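Local coordinates for AtGH3.15 acyl acid amido synthetase (Arabidopsis thaliana, PDB 6E1Q), which catalyses the ATP-dependent conjugation of glutamine, and possibly cysteine, to the auxin precursor indole-3-butyric acid, and also modifies the herbicide 2,4-DB, at residues L16-T21 and G414-A419; I530-P535 and V574-L579. One frame throughout, in Å; residues are numbered along the deposited sequence.

Interaction 1: residues L16-T21 and G414-A419; sequences LLEDLT and GFYNNA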
ATOM      1  N   LEU A  16     -24.294  -6.193  12.720  1.00 37.79           N
ATOM      2  CA  LEU A  16     -23.658  -5.010  13.291  1.00 37.21           C
ATOM      3  C   LEU A  16     -23.082  -4.103  12.201  1.00 37.80           C
ATOM      4  O   LEU A  16     -23.144  -2.868  12.309  1.00 32.32           O
ATOM      5  CB  LEU A  16     -22.558  -5.432  14.265  1.00 38.93           C
ATOM      6  CG  LEU A  16     -22.038  -4.291  15.136  1.00 51.83           C
ATOM      7  CD1 LEU A  16     -23.208  -3.634  15.862  1.00 56.13           C
ATOM      8  CD2 LEU A  16     -20.991  -4.786  16.126  1.00 56.48           C
ATOM      9  N   LEU A  17     -22.499  -4.693  11.156  1.00 33.14           N
ATOM     10  CA  LEU A  17     -22.002  -3.881  10.051  1.00 34.49           C
ATOM     11  C   LEU A  17     -23.140  -3.098   9.396  1.00 39.08           C
ATOM     12  O   LEU A  17     -22.943  -1.964   8.943  1.00 34.69           O
ATOM     13  CB  LEU A  17     -21.296  -4.761   9.023  1.00 32.25           C
ATOM     14  CG  LEU A  17     -19.989  -5.451   9.416  1.00 35.83           C
ATOM     15  CD1 LEU A  17     -19.553  -6.427   8.331  1.00 35.50           C
ATOM     16  CD2 LEU A  17     -18.881  -4.429   9.697  1.00 30.28           C
ATOM     17  N   GLU A  18     -24.335  -3.688   9.325  1.00 36.73           N
ATOM     18  CA  GLU A  18     -25.478  -2.942   8.802  1.00 37.02           C
ATOM     19  C   GLU A  18     -25.821  -1.768   9.714  1.00 39.74           C
ATOM     20  O   GLU A  18     -25.980  -0.641   9.243  1.00 38.82           O
ATOM     21  CB  GLU A  18     -26.687  -3.868   8.605  1.00 37.64           C
ATOM     22  CG  GLU A  18     -26.459  -4.968   7.549  1.00 45.38           C
ATOM     23  CD  GLU A  18     -25.950  -4.442   6.188  1.00 46.32           C
ATOM     24  OE1 GLU A  18     -26.687  -3.711   5.495  1.00 42.83           O
ATOM     25  OE2 GLU A  18     -24.810  -4.781   5.795  1.00 50.93           O
ATOM     26  N   ASP A  19     -25.917  -2.011  11.028  1.00 41.03           N
ATOM     27  CA  ASP A  19     -26.119  -0.924  11.988  1.00 43.21           C
ATOM     28  C   ASP A  19     -25.097   0.190  11.798  1.00 41.46           C
ATOM     29  O   ASP A  19     -25.459   1.372  11.731  1.00 42.44           O
ATOM     30  CB  ASP A  19     -26.033  -1.449  13.426  1.00 40.41           C
ATOM     31  CG  ASP A  19     -27.108  -2.466  13.750  1.00 55.93           C
ATOM     32  OD1 ASP A  19     -28.032  -2.659  12.927  1.00 63.82           O
ATOM     33  OD2 ASP A  19     -27.009  -3.092  14.830  1.00 65.95           O
ATOM     34  N   LEU A  20     -23.806  -0.178  11.725  1.00 33.68           N
ATOM     35  CA  LEU A  20     -22.731   0.810  11.668  1.00 35.27           C
ATOM     36  C   LEU A  20     -22.816   1.684  10.425  1.00 36.28           C
ATOM     37  O   LEU A  20     -22.434   2.853  10.474  1.00 37.57           O
ATOM     38  CB  LEU A  20     -21.366   0.121  11.704  1.00 33.79           C
ATOM     39  CG  LEU A  20     -20.982  -0.532  13.032  1.00 41.02           C
ATOM     40  CD1 LEU A  20     -19.679  -1.337  12.892  1.00 37.09           C
ATOM     41  CD2 LEU A  20     -20.843   0.503  14.130  1.00 41.05           C
ATOM     42  N   THR A  21     -23.286   1.144   9.303  1.00 35.30           N
ATOM     43  CA  THR A  21     -23.387   1.918   8.069  1.00 29.62           C
ATOM     44  C   THR A  21     -24.763   2.546   7.879  1.00 34.32           C
ATOM     45  O   THR A  21     -24.998   3.210   6.861  1.00 30.35           O
ATOM     46  CB  THR A  21     -23.037   1.031   6.877  1.00 35.78           C
ATOM     47  OG1 THR A  21     -23.851  -0.149   6.904  1.00 33.59           O
ATOM     48  CG2 THR A  21     -21.562   0.622   6.954  1.00 26.91           C
ATOM     49  N   GLY A 414     -20.805   6.777  -4.039  1.00 34.38           N
ATOM     50  CA  GLY A 414     -22.130   6.286  -3.696  1.00 29.73           C
ATOM     51  C   GLY A 414     -22.259   6.073  -2.193  1.00 36.08           C
ATOM     52  O   GLY A 414     -21.450   6.560  -1.407  1.00 30.46           O
ATOM     53  N   PHE A 415     -23.293   5.325  -1.827  1.00 36.83           N
ATOM     54  CA  PHE A 415     -23.649   5.086  -0.434  1.00 31.86           C
ATOM     55  C   PHE A 415     -23.910   3.601  -0.216  1.00 39.29           C
ATOM     56  O   PHE A 415     -24.648   2.980  -0.989  1.00 33.69           O
ATOM     57  CB  PHE A 415     -24.896   5.880  -0.054  1.00 35.91           C
ATOM     58  CG  PHE A 415     -24.751   7.370  -0.219  1.00 38.13           C
ATOM     59  CD1 PHE A 415     -24.008   8.110   0.690  1.00 38.50           C
ATOM     60  CD2 PHE A 415     -25.369   8.028  -1.270  1.00 43.56           C
ATOM     61  CE1 PHE A 415     -23.880   9.483   0.554  1.00 35.86           C
ATOM     62  CE2 PHE A 415     -25.255   9.403  -1.410  1.00 45.06           C
ATOM     63  CZ  PHE A 415     -24.510  10.127  -0.493  1.00 42.24           C
ATOM     64  N   TYR A 416     -23.286   3.034   0.820  1.00 35.96           N
ATOM     65  CA  TYR A 416     -23.648   1.720   1.344  1.00 34.15           C
ATOM     66  C   TYR A 416     -24.536   1.981   2.549  1.00 28.27           C
ATOM     67  O   TYR A 416     -24.064   2.503   3.565  1.00 32.30           O
ATOM     68  CB  TYR A 416     -22.410   0.896   1.724  1.00 32.15           C
ATOM     69  CG  TYR A 416     -22.763  -0.514   2.155  1.00 38.63           C
ATOM     70  CD1 TYR A 416     -22.866  -1.542   1.225  1.00 36.23           C
ATOM     71  CD2 TYR A 416     -23.042  -0.810   3.492  1.00 41.60           C
ATOM     72  CE1 TYR A 416     -23.220  -2.834   1.612  1.00 42.39           C
ATOM     73  CE2 TYR A 416     -23.392  -2.096   3.892  1.00 36.06           C
ATOM     74  CZ  TYR A 416     -23.481  -3.100   2.949  1.00 43.73           C
ATOM     75  OH  TYR A 416     -23.841  -4.370   3.331  1.00 48.21           O
ATOM     76  N   ASN A 417     -25.826   1.652   2.427  1.00 29.33           N
ATOM     77  CA  ASN A 417     -26.839   2.193   3.331  1.00 34.80           C
ATOM     78  C   ASN A 417     -26.694   3.716   3.419  1.00 39.88           C
ATOM     79  O   ASN A 417     -26.852   4.403   2.406  1.00 39.09           O
ATOM     80  CB  ASN A 417     -26.744   1.521   4.699  1.00 37.32           C
ATOM     81  CG  ASN A 417     -27.055   0.040   4.629  1.00 39.35           C
ATOM     82  OD1 ASN A 417     -27.994  -0.369   3.951  1.00 38.12           O
ATOM     83  ND2 ASN A 417     -26.243  -0.778   5.296  1.00 39.56           N
ATOM     84  N   ASN A 418     -26.387   4.269   4.593  1.00 40.33           N
ATOM     85  CA  ASN A 418     -26.138   5.703   4.710  1.00 35.46           C
ATOM     86  C   ASN A 418     -24.659   6.067   4.761  1.00 38.17           C
ATOM     87  O   ASN A 418     -24.329   7.233   4.976  1.00 34.84           O
ATOM     88  CB  ASN A 418     -26.845   6.288   5.934  1.00 34.25           C
ATOM     89  CG  ASN A 418     -28.356   6.215   5.820  1.00 39.86           C
ATOM     90  OD1 ASN A 418     -28.913   6.437   4.750  1.00 38.16           O
ATOM     91  ND2 ASN A 418     -29.023   5.925   6.926  1.00 34.35           N
ATOM     92  N   ALA A 419     -23.761   5.105   4.601  1.00 33.30           N
ATOM     93  CA  ALA A 419     -22.344   5.406   4.696  1.00 29.14           C
ATOM     94  C   ALA A 419     -21.769   5.649   3.305  1.00 29.49           C
ATOM     95  O   ALA A 419     -21.815   4.740   2.459  1.00 33.36           O
ATOM     96  CB  ALA A 419     -21.608   4.257   5.387  1.00 27.92           C
TER
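The tip of the β-hairpin made by strands 404-416 and 419-427, a type II' turn from Tyr416 to Ala419, sits against Glu18 and Thr21 of helix 10-22. Two backbone bonds between Tyr416 and Ala419 close the turn, and its residues reach the helix mostly through polar groups. The carboxylate of Glu18 has a partner for each oxygen. Tyr416 OH donates to the syn lone pair of Glu18 OE2, the one on the side of OE1, at 2.7 Å, and the phenol ring stands steeply to the carboxylate with OE2 at its edge. Asn417 ND2 comes to Glu18 OE1 at 3.0 Å from well above the carboxylate plane, along a nearly straight N-H (171°). A bend at chi2 (-52°) turns the acid of Glu18 back toward the hairpin. The same Asn417 ND2 gives its other hydrogen to Thr21 OG1, also at 3.0 Å; both acceptors lie in the amide plane, so the amide is held against rotation. With an alanine at Glu18, Tyr416 OH and one N-H of Asn417 would probably lose their acceptors, leaving the amide held at Thr21 OG1 and more able to turn. Beside the polar cluster, Thr21 CB packs on Ala419 CB at 3.8 Å, and Thr21 OG1 lies 3.6 Å from Tyr416 CD2, at the ring's edge. The backbone joins in through Asn418 N, which donates to Thr21 O at 2.9 Å, while the side-chain amide of Asn418 bonds to Thr22 O. Phe337 stacks on the Tyr416 ring, and Thr349 of strand 348-350 touches Thr21, Tyr416 and Ala419. The arrangement is that of a β-hairpin with a two-residue loop in a type II' turn, docked on an N-terminal helix.

Interaction 2: residues I530-P535 and V574-L579; sequences IKVVKP and VISEFL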
ATOM      1  N   ILE A 530      10.776   8.462 -23.884  1.00 42.02           N
ATOM      2  CA  ILE A 530      10.694   7.191 -23.186  1.00 39.40           C
ATOM      3  C   ILE A 530      11.998   6.454 -23.424  1.00 46.67           C
ATOM      4  O   ILE A 530      12.425   6.283 -24.577  1.00 40.50           O
ATOM      5  CB  ILE A 530       9.490   6.344 -23.634  1.00 39.41           C
ATOM      6  CG1 ILE A 530       8.179   7.012 -23.215  1.00 31.74           C
ATOM      7  CG2 ILE A 530       9.596   4.928 -23.050  1.00 32.48           C
ATOM      8  CD1 ILE A 530       6.929   6.299 -23.727  1.00 32.08           C
ATOM      9  N   LYS A 531      12.640   6.039 -22.332  1.00 39.93           N
ATOM     10  CA  LYS A 531      13.847   5.228 -22.383  1.00 41.34           C
ATOM     11  C   LYS A 531      13.499   3.834 -21.881  1.00 45.54           C
ATOM     12  O   LYS A 531      12.965   3.680 -20.776  1.00 45.34           O
ATOM     13  CB  LYS A 531      14.973   5.855 -21.559  1.00 41.97           C
ATOM     14  CG  LYS A 531      15.403   7.254 -22.049  1.00 53.76           C
ATOM     15  CD  LYS A 531      16.314   7.980 -21.048  1.00 58.48           C
ATOM     16  CE  LYS A 531      17.527   8.581 -21.725  1.00 64.32           C
ATOM     17  NZ  LYS A 531      17.850   9.960 -21.277  1.00 66.87           N
ATOM     18  N   VAL A 532      13.743   2.832 -22.714  1.00 41.09           N
ATOM     19  CA  VAL A 532      13.523   1.447 -22.319  1.00 44.43           C
ATOM     20  C   VAL A 532      14.751   0.949 -21.570  1.00 49.78           C
ATOM     21  O   VAL A 532      15.880   1.062 -22.060  1.00 55.45           O
ATOM     22  CB  VAL A 532      13.221   0.582 -23.548  1.00 47.35           C
ATOM     23  CG1 VAL A 532      13.124  -0.880 -23.164  1.00 48.12           C
ATOM     24  CG2 VAL A 532      11.922   1.053 -24.186  1.00 46.10           C
ATOM     25  N   VAL A 533      14.544   0.415 -20.374  1.00 42.37           N
ATOM     26  CA  VAL A 533      15.653  -0.069 -19.557  1.00 47.90           C
ATOM     27  C   VAL A 533      15.649  -1.588 -19.561  1.00 46.75           C
ATOM     28  O   VAL A 533      14.603  -2.227 -19.704  1.00 48.69           O
ATOM     29  CB  VAL A 533      15.599   0.492 -18.123  1.00 43.05           C
ATOM     30  CG1 VAL A 533      15.894   1.977 -18.151  1.00 43.65           C
ATOM     31  CG2 VAL A 533      14.221   0.236 -17.504  1.00 38.78           C
ATOM     32  N   LYS A 534      16.844  -2.162 -19.429  1.00 59.31           N
ATOM     33  CA  LYS A 534      16.999  -3.610 -19.394  1.00 63.85           C
ATOM     34  C   LYS A 534      16.196  -4.215 -18.242  1.00 59.55           C
ATOM     35  O   LYS A 534      15.989  -3.570 -17.207  1.00 59.51           O
ATOM     36  CB  LYS A 534      18.481  -3.973 -19.249  1.00 69.28           C
ATOM     37  CG  LYS A 534      18.904  -5.247 -19.980  1.00 75.94           C
ATOM     38  CD  LYS A 534      20.305  -5.731 -19.581  1.00 74.61           C
ATOM     39  CE  LYS A 534      21.086  -6.226 -20.810  1.00 72.55           C
ATOM     40  NZ  LYS A 534      22.420  -6.778 -20.460  1.00 72.09           N
ATOM     41  N   PRO A 535      15.714  -5.450 -18.400  1.00 56.93           N
ATOM     42  CA  PRO A 535      15.059  -6.142 -17.283  1.00 51.67           C
ATOM     43  C   PRO A 535      15.954  -6.177 -16.045  1.00 52.50           C
ATOM     44  O   PRO A 535      17.182  -6.272 -16.140  1.00 48.62           O
ATOM     45  CB  PRO A 535      14.820  -7.553 -17.833  1.00 56.99           C
ATOM     46  CG  PRO A 535      14.718  -7.367 -19.309  1.00 62.95           C
ATOM     47  CD  PRO A 535      15.619  -6.211 -19.662  1.00 59.84           C
ATOM     48  N   VAL A 574      19.722   2.057 -19.552  1.00 62.15           N
ATOM     49  CA  VAL A 574      18.958   2.447 -20.735  1.00 59.73           C
ATOM     50  C   VAL A 574      19.457   1.695 -21.963  1.00 65.93           C
ATOM     51  O   VAL A 574      20.658   1.685 -22.258  1.00 70.00           O
ATOM     52  CB  VAL A 574      19.046   3.966 -20.950  1.00 59.66           C
ATOM     53  CG1 VAL A 574      18.578   4.334 -22.353  1.00 61.66           C
ATOM     54  CG2 VAL A 574      18.214   4.694 -19.913  1.00 59.59           C
ATOM     55  N   ILE A 575      18.530   1.066 -22.690  1.00 68.73           N
ATOM     56  CA  ILE A 575      18.815   0.446 -23.985  1.00 77.83           C
ATOM     57  C   ILE A 575      18.538   1.430 -25.112  1.00 79.67           C
ATOM     58  O   ILE A 575      19.448   1.919 -25.796  1.00 83.04           O
ATOM     59  CB  ILE A 575      17.949  -0.800 -24.241  1.00 70.93           C
ATOM     60  CG1 ILE A 575      18.017  -1.808 -23.114  1.00 71.58           C
ATOM     61  CG2 ILE A 575      18.315  -1.425 -25.599  1.00 69.12           C
ATOM     62  CD1 ILE A 575      16.992  -2.910 -23.326  1.00 70.96           C
ATOM     63  N   SER A 576      17.256   1.668 -25.340  1.00 66.63           N
ATOM     64  CA  SER A 576      16.779   2.491 -26.426  1.00 56.92           C
ATOM     65  C   SER A 576      16.083   3.709 -25.848  1.00 57.60           C
ATOM     66  O   SER A 576      15.610   3.699 -24.703  1.00 54.90           O
ATOM     67  CB  SER A 576      15.838   1.697 -27.329  1.00 50.84           C
ATOM     68  OG  SER A 576      15.062   0.775 -26.582  1.00 59.45           O
ATOM     69  N   GLU A 577      16.089   4.774 -26.632  1.00 51.12           N
ATOM     70  CA  GLU A 577      15.406   6.007 -26.314  1.00 53.64           C
ATOM     71  C   GLU A 577      14.471   6.325 -27.463  1.00 56.21           C
ATOM     72  O   GLU A 577      14.769   6.021 -28.621  1.00 55.02           O
ATOM     73  CB  GLU A 577      16.375   7.172 -26.122  1.00 62.71           C
ATOM     74  CG  GLU A 577      17.242   7.068 -24.908  1.00 79.69           C
ATOM     75  CD  GLU A 577      18.670   7.455 -25.175  1.00 97.00           C
ATOM     76  OE1 GLU A 577      19.318   6.795 -26.015  1.00104.41           O
ATOM     77  OE2 GLU A 577      19.142   8.419 -24.535  1.00101.53           O
ATOM     78  N   PHE A 578      13.344   6.941 -27.133  1.00 50.56           N
ATOM     79  CA  PHE A 578      12.360   7.330 -28.131  1.00 50.93           C
ATOM     80  C   PHE A 578      11.795   8.679 -27.731  1.00 46.45           C
ATOM     81  O   PHE A 578      11.645   8.969 -26.540  1.00 46.55           O
ATOM     82  CB  PHE A 578      11.243   6.286 -28.247  1.00 45.47           C
ATOM     83  CG  PHE A 578      11.745   4.892 -28.512  1.00 48.32           C
ATOM     84  CD1 PHE A 578      11.938   4.446 -29.811  1.00 52.02           C
ATOM     85  CD2 PHE A 578      12.048   4.040 -27.465  1.00 41.51           C
ATOM     86  CE1 PHE A 578      12.403   3.164 -30.056  1.00 49.73           C
ATOM     87  CE2 PHE A 578      12.511   2.765 -27.699  1.00 43.39           C
ATOM     88  CZ  PHE A 578      12.693   2.324 -29.001  1.00 48.12           C
ATOM     89  N   LEU A 579      11.502   9.504 -28.723  1.00 46.08           N
ATOM     90  CA  LEU A 579      10.909  10.810 -28.502  1.00 44.38           C
ATOM     91  C   LEU A 579       9.546  10.864 -29.169  1.00 49.26           C
ATOM     92  O   LEU A 579       9.321  10.235 -30.212  1.00 50.00           O
ATOM     93  CB  LEU A 579      11.792  11.925 -29.062  1.00 47.40           C
ATOM     94  CG  LEU A 579      13.188  12.052 -28.464  1.00 50.41           C
ATOM     95  CD1 LEU A 579      14.090  12.897 -29.377  1.00 53.53           C
ATOM     96  CD2 LEU A 579      13.086  12.667 -27.097  1.00 50.87           C
TER
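The Phe578 ring turns its edge to strand 529-533: Phe578 CE2 lies 4.0 Å from Val532 CG2 and Phe578 CD2 is 3.7 Å from Ile530 O, both partners near the ring plane. Met500 and Arg497 of helix 497-510 also touch this ring. The second flat group, the Glu577 carboxylate, projects from the other side of the sheet, where Glu577 and Lys531 run side by side in the same direction. Their aliphatic parts do most of the touching, Lys531 CG lying 3.4 Å from Glu577 CG; the salt bridge from Lys531 NZ to Glu577 OE2 is long at 3.8 Å, and the ammonium group has its stronger partner in Glu571. Val574 continues this face, with CG2 3.8 Å from Lys531 CB and also against Val533 CG1. Its CG2 stands anti to the carbonyl carbon, which brings the methyl against both neighbours.

The strands are antiparallel. Ile530 N bonds to Phe578 O, and Phe578 N to Ile530 O, both at 2.8 Å, a hydrogen-bonded antiparallel pair. Further along, Ile575 N donates to Val532 O at 2.7 Å, and Val533 pairs with Val574, so strand 574-579 carries one residue more than its partner between the Lys531-Glu577 and Val533-Val574 pairs: a β bulge, with Ile575 at psi -72°. Strand 574-579 forms one border of a four-stranded sheet in this chain; strand 529-533 lies next to it and bonds on its other side to Ile480 and Trp482 of strand 477-485. Helix 497-510 covers the face bearing Ile530 and Phe578.

Overall arrangement
Interactions 1 and 2 lie on opposite sides of the chain's centre, their own centres about 49 Å apart, and share no helix or strand. Both are partly buried. Interaction 1 joins a helix of the N-terminal domain to a hairpin turn of the central domain, 393 residues later, chiefly by side-chain hydrogen bonds gathered round an acid and an amide. Interaction 2 spans a much shorter stretch of chain, 39 residues, links neighbouring strands of the C-terminal sheet, and rests on backbone bonds with valines, an aromatic ring and a lysine-glutamate pair on its two faces. In interaction 1 the side chain of Tyr416 is about 10 Å from that of the ATP-binding Tyr348; interaction 2 lies away from the known sites.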